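Local coordinates for polysaccharide deacetylase-like protein (Bacillus anthracis, PDB 4V33), which is a putative polysaccharide deacetylase that binds zinc and is probably one of two such proteins required for osmotic stability and cell shape maintenance in Bacillus anthracis, at residues I63-I68 with T73-K78; E120-G123 with K129-P132. All coordinates share one frame; numbering follows the deposited sequence.

Contact 1: I63-I68 with T73-K78; sequences IHMTDI and TEVQYK
The ring of Tyr77 is met by Ile63 and Met65 across the contact, while Val75, in the same strand as the tyrosine, sets CG1 against one face, 3.5 Å above the ring plane and offset toward the rim. The methyl CG2 of Ile63 reaches Tyr77 CE1 at 3.7 Å, approaching obliquely. Met65 was modelled in two conformers, and in the one described here, less certain for that reason, its CE is also oblique to the ring, 3.9 Å from the same CE1 of Tyr77. In that conformer CG is anti to the backbone N (chi1 -177°), and turns at the next two torsions bring CE within 3.9 Å of Val75 CG1 as well. Ile68 adds a looser touch, its CD1 4.3 Å from Val75 CG2. The contact is therefore apolar; the Tyr77 hydroxyl, near the backbone of Met65, finds its polar partner in the carbonyl of Phe101. The axes of segments 63-66 and 74-78 come within 9.8 Å, with 127° between their N-to-C directions. That spacing, too wide for paired strands, fits two sheets packed face to face, a beta sandwich consistent with the protein's fibronectin type III domain. Strand pairing gives the membership: 60-66 runs between 48-51 and 103-106, and 74-81 between 90-94 and 115-124, with Leu133 of the second sheet also against Met65.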
ATOM      1  N   ILE A  63     -10.724 -22.105  12.075  1.00 27.78           N
ATOM      2  CA  ILE A  63     -11.152 -21.220  13.152  1.00 26.98           C
ATOM      3  C   ILE A  63     -11.751 -22.035  14.297  1.00 26.62           C
ATOM      4  O   ILE A  63     -12.444 -23.024  14.068  1.00 28.31           O
ATOM      5  CB  ILE A  63     -12.188 -20.197  12.629  1.00 25.74           C
ATOM      6  CG1 ILE A  63     -11.556 -19.317  11.546  1.00 25.84           C
ATOM      7  CG2 ILE A  63     -12.738 -19.337  13.762  1.00 30.29           C
ATOM      8  CD1 ILE A  63     -12.563 -18.513  10.742  1.00 30.24           C
ATOM      9  N   HIS A  64     -11.468 -21.628  15.531  1.00 27.23           N
ATOM     10  CA  HIS A  64     -12.038 -22.289  16.698  1.00 31.52           C
ATOM     11  C   HIS A  64     -12.572 -21.257  17.674  1.00 30.25           C
ATOM     12  O   HIS A  64     -12.187 -20.086  17.624  1.00 31.35           O
ATOM     13  CB  HIS A  64     -10.979 -23.122  17.420  1.00 37.25           C
ATOM     14  CG  HIS A  64     -10.266 -24.099  16.540  1.00 45.81           C
ATOM     15  ND1 HIS A  64     -10.757 -25.361  16.279  1.00 48.52           N
ATOM     16  CD2 HIS A  64      -9.094 -24.004  15.870  1.00 43.15           C
ATOM     17  CE1 HIS A  64      -9.919 -26.001  15.485  1.00 42.55           C
ATOM     18  NE2 HIS A  64      -8.903 -25.200  15.219  1.00 46.58           N
ATOM     19  N   MET A  65     -13.442 -21.699  18.576  1.00 29.17           N
ATOM     20  CA  MET A  65     -13.852 -20.857  19.687  0.50 31.33           C
ATOM     21  C   MET A  65     -13.530 -21.517  21.019  1.00 36.44           C
ATOM     22  O   MET A  65     -13.722 -22.720  21.192  1.00 39.09           O
ATOM     23  CB  MET A  65     -15.343 -20.542  19.632  0.50 35.25           C
ATOM     24  CG  MET A  65     -15.785 -19.608  20.749  0.50 45.23           C
ATOM     25  SD  MET A  65     -16.011 -17.910  20.208  0.50 46.26           S
ATOM     26  CE  MET A  65     -16.771 -18.277  18.654  0.50 21.40           C
ATOM     27  N   THR A  66     -13.042 -20.719  21.958  1.00 32.30           N
ATOM     28  CA  THR A  66     -12.821 -21.195  23.314  1.00 33.87           C
ATOM     29  C   THR A  66     -13.464 -20.238  24.307  1.00 35.77           C
ATOM     30  O   THR A  66     -14.018 -19.208  23.918  1.00 33.06           O
ATOM     31  CB  THR A  66     -11.319 -21.337  23.625  1.00 39.35           C
ATOM     32  OG1 THR A  66     -10.642 -20.118  23.287  1.00 39.96           O
ATOM     33  CG2 THR A  66     -10.721 -22.480  22.822  1.00 43.76           C
ATOM     34  N   ASP A  67     -13.407 -20.599  25.586  1.00 35.69           N
ATOM     35  CA  ASP A  67     -13.861 -19.730  26.669  1.00 37.90           C
ATOM     36  C   ASP A  67     -15.342 -19.353  26.583  1.00 37.54           C
ATOM     37  O   ASP A  67     -15.750 -18.314  27.102  1.00 38.11           O
ATOM     38  CB  ASP A  67     -13.002 -18.462  26.740  1.00 37.86           C
ATOM     39  CG  ASP A  67     -11.517 -18.764  26.844  1.00 52.22           C
ATOM     40  OD1 ASP A  67     -11.155 -19.800  27.438  1.00 59.32           O
ATOM     41  OD2 ASP A  67     -10.709 -17.961  26.328  1.00 55.91           O
ATOM     42  N   ILE A  68     -16.143 -20.190  25.929  1.00 31.89           N
ATOM     43  CA  ILE A  68     -17.584 -19.950  25.873  1.00 30.16           C
ATOM     44  C   ILE A  68     -18.200 -20.278  27.220  1.00 35.19           C
ATOM     45  O   ILE A  68     -17.889 -21.311  27.812  1.00 36.58           O
ATOM     46  CB  ILE A  68     -18.281 -20.804  24.807  1.00 34.83           C
ATOM     47  CG1 ILE A  68     -17.681 -20.545  23.431  1.00 41.59           C
ATOM     48  CG2 ILE A  68     -19.774 -20.489  24.765  1.00 30.79           C
ATOM     49  CD1 ILE A  68     -18.379 -21.305  22.320  1.00 46.54           C
ATOM     50  N   THR A  73     -25.357 -25.329  21.027  1.00 26.16           N
ATOM     51  CA  THR A  73     -25.402 -26.430  20.075  0.68 25.85           C
ATOM     52  C   THR A  73     -24.683 -26.049  18.789  1.00 27.37           C
ATOM     53  O   THR A  73     -24.266 -26.914  18.020  1.00 25.52           O
ATOM     54  CB  THR A  73     -26.844 -26.843  19.736  0.68 27.00           C
ATOM     55  OG1 THR A  73     -27.582 -25.699  19.287  0.68 29.36           O
ATOM     56  CG2 THR A  73     -27.527 -27.434  20.956  0.68 24.55           C
ATOM     57  N   GLU A  74     -24.512 -24.748  18.570  1.00 22.01           N
ATOM     58  CA  GLU A  74     -24.000 -24.260  17.299  1.00 21.33           C
ATOM     59  C   GLU A  74     -23.356 -22.892  17.470  1.00 20.75           C
ATOM     60  O   GLU A  74     -23.761 -22.112  18.329  1.00 21.51           O
ATOM     61  CB  GLU A  74     -25.178 -24.170  16.313  1.00 20.86           C
ATOM     62  CG  GLU A  74     -24.870 -23.615  14.933  1.00 23.06           C
ATOM     63  CD  GLU A  74     -26.128 -23.441  14.096  1.00 23.09           C
ATOM     64  OE1 GLU A  74     -27.234 -23.740  14.607  1.00 24.53           O
ATOM     65  OE2 GLU A  74     -26.012 -23.006  12.927  1.00 24.30           O
ATOM     66  N   VAL A  75     -22.346 -22.611  16.656  1.00 20.50           N
ATOM     67  CA  VAL A  75     -21.797 -21.267  16.542  1.00 19.87           C
ATOM     68  C   VAL A  75     -21.939 -20.844  15.091  1.00 22.41           C
ATOM     69  O   VAL A  75     -21.631 -21.614  14.182  1.00 21.20           O
ATOM     70  CB  VAL A  75     -20.309 -21.212  16.959  1.00 20.43           C
ATOM     71  CG1 VAL A  75     -19.671 -19.887  16.541  1.00 19.76           C
ATOM     72  CG2 VAL A  75     -20.178 -21.419  18.465  1.00 21.59           C
ATOM     73  N   GLN A  76     -22.431 -19.632  14.865  1.00 18.35           N
ATOM     74  CA  GLN A  76     -22.474 -19.100  13.507  1.00 17.69           C
ATOM     75  C   GLN A  76     -21.477 -17.979  13.365  1.00 17.70           C
ATOM     76  O   GLN A  76     -21.481 -17.037  14.156  1.00 17.34           O
ATOM     77  CB  GLN A  76     -23.879 -18.606  13.156  1.00 17.32           C
ATOM     78  CG  GLN A  76     -24.919 -19.713  13.230  1.00 17.74           C
ATOM     79  CD  GLN A  76     -26.264 -19.312  12.657  1.00 18.28           C
ATOM     80  OE1 GLN A  76     -26.512 -18.140  12.369  1.00 18.69           O
ATOM     81  NE2 GLN A  76     -27.142 -20.289  12.496  1.00 20.03           N
ATOM     82  N   TYR A  77     -20.619 -18.091  12.354  1.00 17.14           N
ATOM     83  CA  TYR A  77     -19.594 -17.091  12.096  1.00 17.98           C
ATOM     84  C   TYR A  77     -19.989 -16.244  10.903  1.00 18.34           C
ATOM     85  O   TYR A  77     -20.032 -16.738   9.774  1.00 18.35           O
ATOM     86  CB  TYR A  77     -18.254 -17.761  11.776  1.00 17.75           C
ATOM     87  CG  TYR A  77     -17.687 -18.653  12.857  1.00 18.07           C
ATOM     88  CD1 TYR A  77     -16.860 -18.136  13.842  1.00 18.46           C
ATOM     89  CD2 TYR A  77     -17.948 -20.017  12.867  1.00 19.16           C
ATOM     90  CE1 TYR A  77     -16.312 -18.951  14.829  1.00 20.36           C
ATOM     91  CE2 TYR A  77     -17.401 -20.847  13.851  1.00 21.72           C
ATOM     92  CZ  TYR A  77     -16.585 -20.301  14.827  1.00 21.31           C
ATOM     93  OH  TYR A  77     -16.034 -21.103  15.807  1.00 22.51           O
ATOM     94  N   LYS A  78     -20.281 -14.971  11.147  1.00 15.80           N
ATOM     95  CA  LYS A  78     -20.563 -14.049  10.058  1.00 15.31           C
ATOM     96  C   LYS A  78     -19.229 -13.476   9.606  1.00 15.36           C
ATOM     97  O   LYS A  78     -18.495 -12.894  10.405  1.00 17.02           O
ATOM     98  CB  LYS A  78     -21.490 -12.918  10.504  1.00 15.27           C
ATOM     99  CG  LYS A  78     -21.826 -11.943   9.373  1.00 16.87           C
ATOM    100  CD  LYS A  78     -22.555 -10.704   9.881  1.00 24.31           C
ATOM    101  CE  LYS A  78     -23.939 -11.055  10.382  1.00 29.12           C
ATOM    102  NZ  LYS A  78     -24.710  -9.830  10.777  1.00 28.06           N
TER

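Contact 2: E120-G123 with K129-P132; sequences EAIG and KTIP
Gly123 and Ile131 form a hydrogen-bonded antiparallel pair in the beta hairpin of strands 115-124 and 130-140, with CA of Gly123 and CA of Ile131 4.8 Å apart. Lys129 leads into the second strand, its backbone N bonded to Asp127 OD1 in the connecting loop. At Thr130 the backbone makes the approach: its CA lies 3.3 Å from Gly123 O in a CA-H...O contact, while CG2, anti to the carbonyl carbon (chi1 55° for OG1), comes within 4.3 Å of Ile122 CD1 at the exposed margin. Ile131 then supplies both halves of the backbone pairing. Its N donates to Gly123 O at 2.8 Å, and its O accepts from Gly123 N. The side chain of Ile131 leaves the partner strand and touches Gln46, Asp70 and Lys125. Pro132 follows opposite Ile122 as a non-hydrogen-bonded pair, a place where its lack of an N-H costs no bond to that residue, and both side chains lie on the same face of the sheet. The two bonds differ in geometry: Ile131 N sits 24° from the carbonyl plane of Gly123, whereas Gly123 N meets Ile131 O in the carbonyl plane, 2.7 Å away and nearly straight at 172°.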
ATOM      1  N   GLU A 120     -17.709 -12.162  13.036  1.00 18.02           N
ATOM      2  CA  GLU A 120     -18.602 -11.966  14.177  1.00 17.85           C
ATOM      3  C   GLU A 120     -19.244 -13.295  14.502  1.00 19.98           C
ATOM      4  O   GLU A 120     -19.919 -13.882  13.655  1.00 23.42           O
ATOM      5  CB  GLU A 120     -19.727 -10.986  13.859  1.00 21.23           C
ATOM      6  CG  GLU A 120     -19.334  -9.563  13.575  1.00 24.73           C
ATOM      7  CD  GLU A 120     -20.565  -8.682  13.377  1.00 27.75           C
ATOM      8  OE1 GLU A 120     -21.690  -9.234  13.278  1.00 33.33           O
ATOM      9  OE2 GLU A 120     -20.413  -7.447  13.330  1.00 32.79           O
ATOM     10  N   ALA A 121     -19.062 -13.759  15.732  1.00 18.88           N
ATOM     11  CA  ALA A 121     -19.614 -15.045  16.136  1.00 18.33           C
ATOM     12  C   ALA A 121     -20.811 -14.887  17.057  1.00 20.34           C
ATOM     13  O   ALA A 121     -20.793 -14.073  17.977  1.00 20.79           O
ATOM     14  CB  ALA A 121     -18.553 -15.877  16.816  1.00 22.23           C
ATOM     15  N   ILE A 122     -21.850 -15.673  16.793  1.00 18.13           N
ATOM     16  CA  ILE A 122     -22.979 -15.803  17.703  1.00 18.50           C
ATOM     17  C   ILE A 122     -23.173 -17.270  18.025  1.00 18.92           C
ATOM     18  O   ILE A 122     -22.748 -18.138  17.267  1.00 20.51           O
ATOM     19  CB  ILE A 122     -24.298 -15.223  17.120  1.00 18.02           C
ATOM     20  CG1 ILE A 122     -24.803 -16.059  15.937  1.00 19.02           C
ATOM     21  CG2 ILE A 122     -24.128 -13.752  16.760  1.00 18.08           C
ATOM     22  CD1 ILE A 122     -26.135 -15.577  15.375  1.00 18.66           C
ATOM     23  N   GLY A 123     -23.786 -17.546  19.173  1.00 19.53           N
ATOM     24  CA  GLY A 123     -24.072 -18.912  19.552  1.00 20.02           C
ATOM     25  C   GLY A 123     -25.556 -19.192  19.445  1.00 19.80           C
ATOM     26  O   GLY A 123     -26.373 -18.275  19.557  1.00 19.56           O
ATOM     27  N   LYS A 129     -32.407 -20.013  20.827  1.00 21.67           N
ATOM     28  CA  LYS A 129     -32.034 -18.684  21.304  1.00 20.41           C
ATOM     29  C   LYS A 129     -30.647 -18.297  20.804  1.00 21.62           C
ATOM     30  O   LYS A 129     -29.716 -19.098  20.874  1.00 21.87           O
ATOM     31  CB  LYS A 129     -32.056 -18.641  22.836  1.00 21.20           C
ATOM     32  CG  LYS A 129     -31.695 -17.283  23.398  1.00 23.40           C
ATOM     33  CD  LYS A 129     -31.818 -17.258  24.910  1.00 26.65           C
ATOM     34  CE  LYS A 129     -31.419 -15.903  25.464  1.00 30.50           C
ATOM     35  NZ  LYS A 129     -32.298 -14.817  24.952  1.00 34.25           N
ATOM     36  N   THR A 130     -30.511 -17.080  20.284  1.00 19.73           N
ATOM     37  CA  THR A 130     -29.200 -16.602  19.839  1.00 19.43           C
ATOM     38  C   THR A 130     -28.479 -15.879  20.969  1.00 20.76           C
ATOM     39  O   THR A 130     -29.103 -15.193  21.787  1.00 22.75           O
ATOM     40  CB  THR A 130     -29.293 -15.670  18.616  1.00 22.49           C
ATOM     41  OG1 THR A 130     -30.184 -14.583  18.908  1.00 21.61           O
ATOM     42  CG2 THR A 130     -29.799 -16.436  17.405  1.00 24.66           C
ATOM     43  N   ILE A 131     -27.163 -16.050  21.007  1.00 20.30           N
ATOM     44  CA  ILE A 131     -26.324 -15.499  22.066  1.00 23.62           C
ATOM     45  C   ILE A 131     -25.145 -14.774  21.434  1.00 23.30           C
ATOM     46  O   ILE A 131     -24.363 -15.381  20.708  1.00 21.52           O
ATOM     47  CB  ILE A 131     -25.742 -16.629  22.946  1.00 21.63           C
ATOM     48  CG1 ILE A 131     -26.854 -17.519  23.504  1.00 24.55           C
ATOM     49  CG2 ILE A 131     -24.869 -16.059  24.070  1.00 29.80           C
ATOM     50  CD1 ILE A 131     -27.735 -16.837  24.540  1.00 28.48           C
ATOM     51  N   PRO A 132     -25.008 -13.470  21.709  1.00 24.14           N
ATOM     52  CA  PRO A 132     -23.842 -12.744  21.195  1.00 25.00           C
ATOM     53  C   PRO A 132     -22.566 -13.307  21.811  1.00 21.33           C
ATOM     54  O   PRO A 132     -22.518 -13.544  23.017  1.00 23.82           O
ATOM     55  CB  PRO A 132     -24.072 -11.308  21.683  1.00 32.15           C
ATOM     56  CG  PRO A 132     -25.530 -11.241  22.059  1.00 32.09           C
ATOM     57  CD  PRO A 132     -25.899 -12.614  22.510  1.00 27.72           C
TER

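How the contacts relate
The two contacts differ in direction as well as in burial. Contact 1 spans the interior between two sheets, where four of its six touching residues are buried and apolar side chains do the work; contact 2 lies within one of those sheets, partly buried, with backbone hydrogen bonds carrying the pairing and exposed Thr130 and Pro132 at its margin. Their centres are 8 Å apart, and strands 74-81 and 115-124 are neighbours: Gln76 N lies 2.8 Å from Ile122 O, a probable hydrogen bond. Ala121 CB also lies 3.5 Å from Met65 CE, but in one of two conformers of that methionine, so this link is less certain. Both sit far from the centre of the chain.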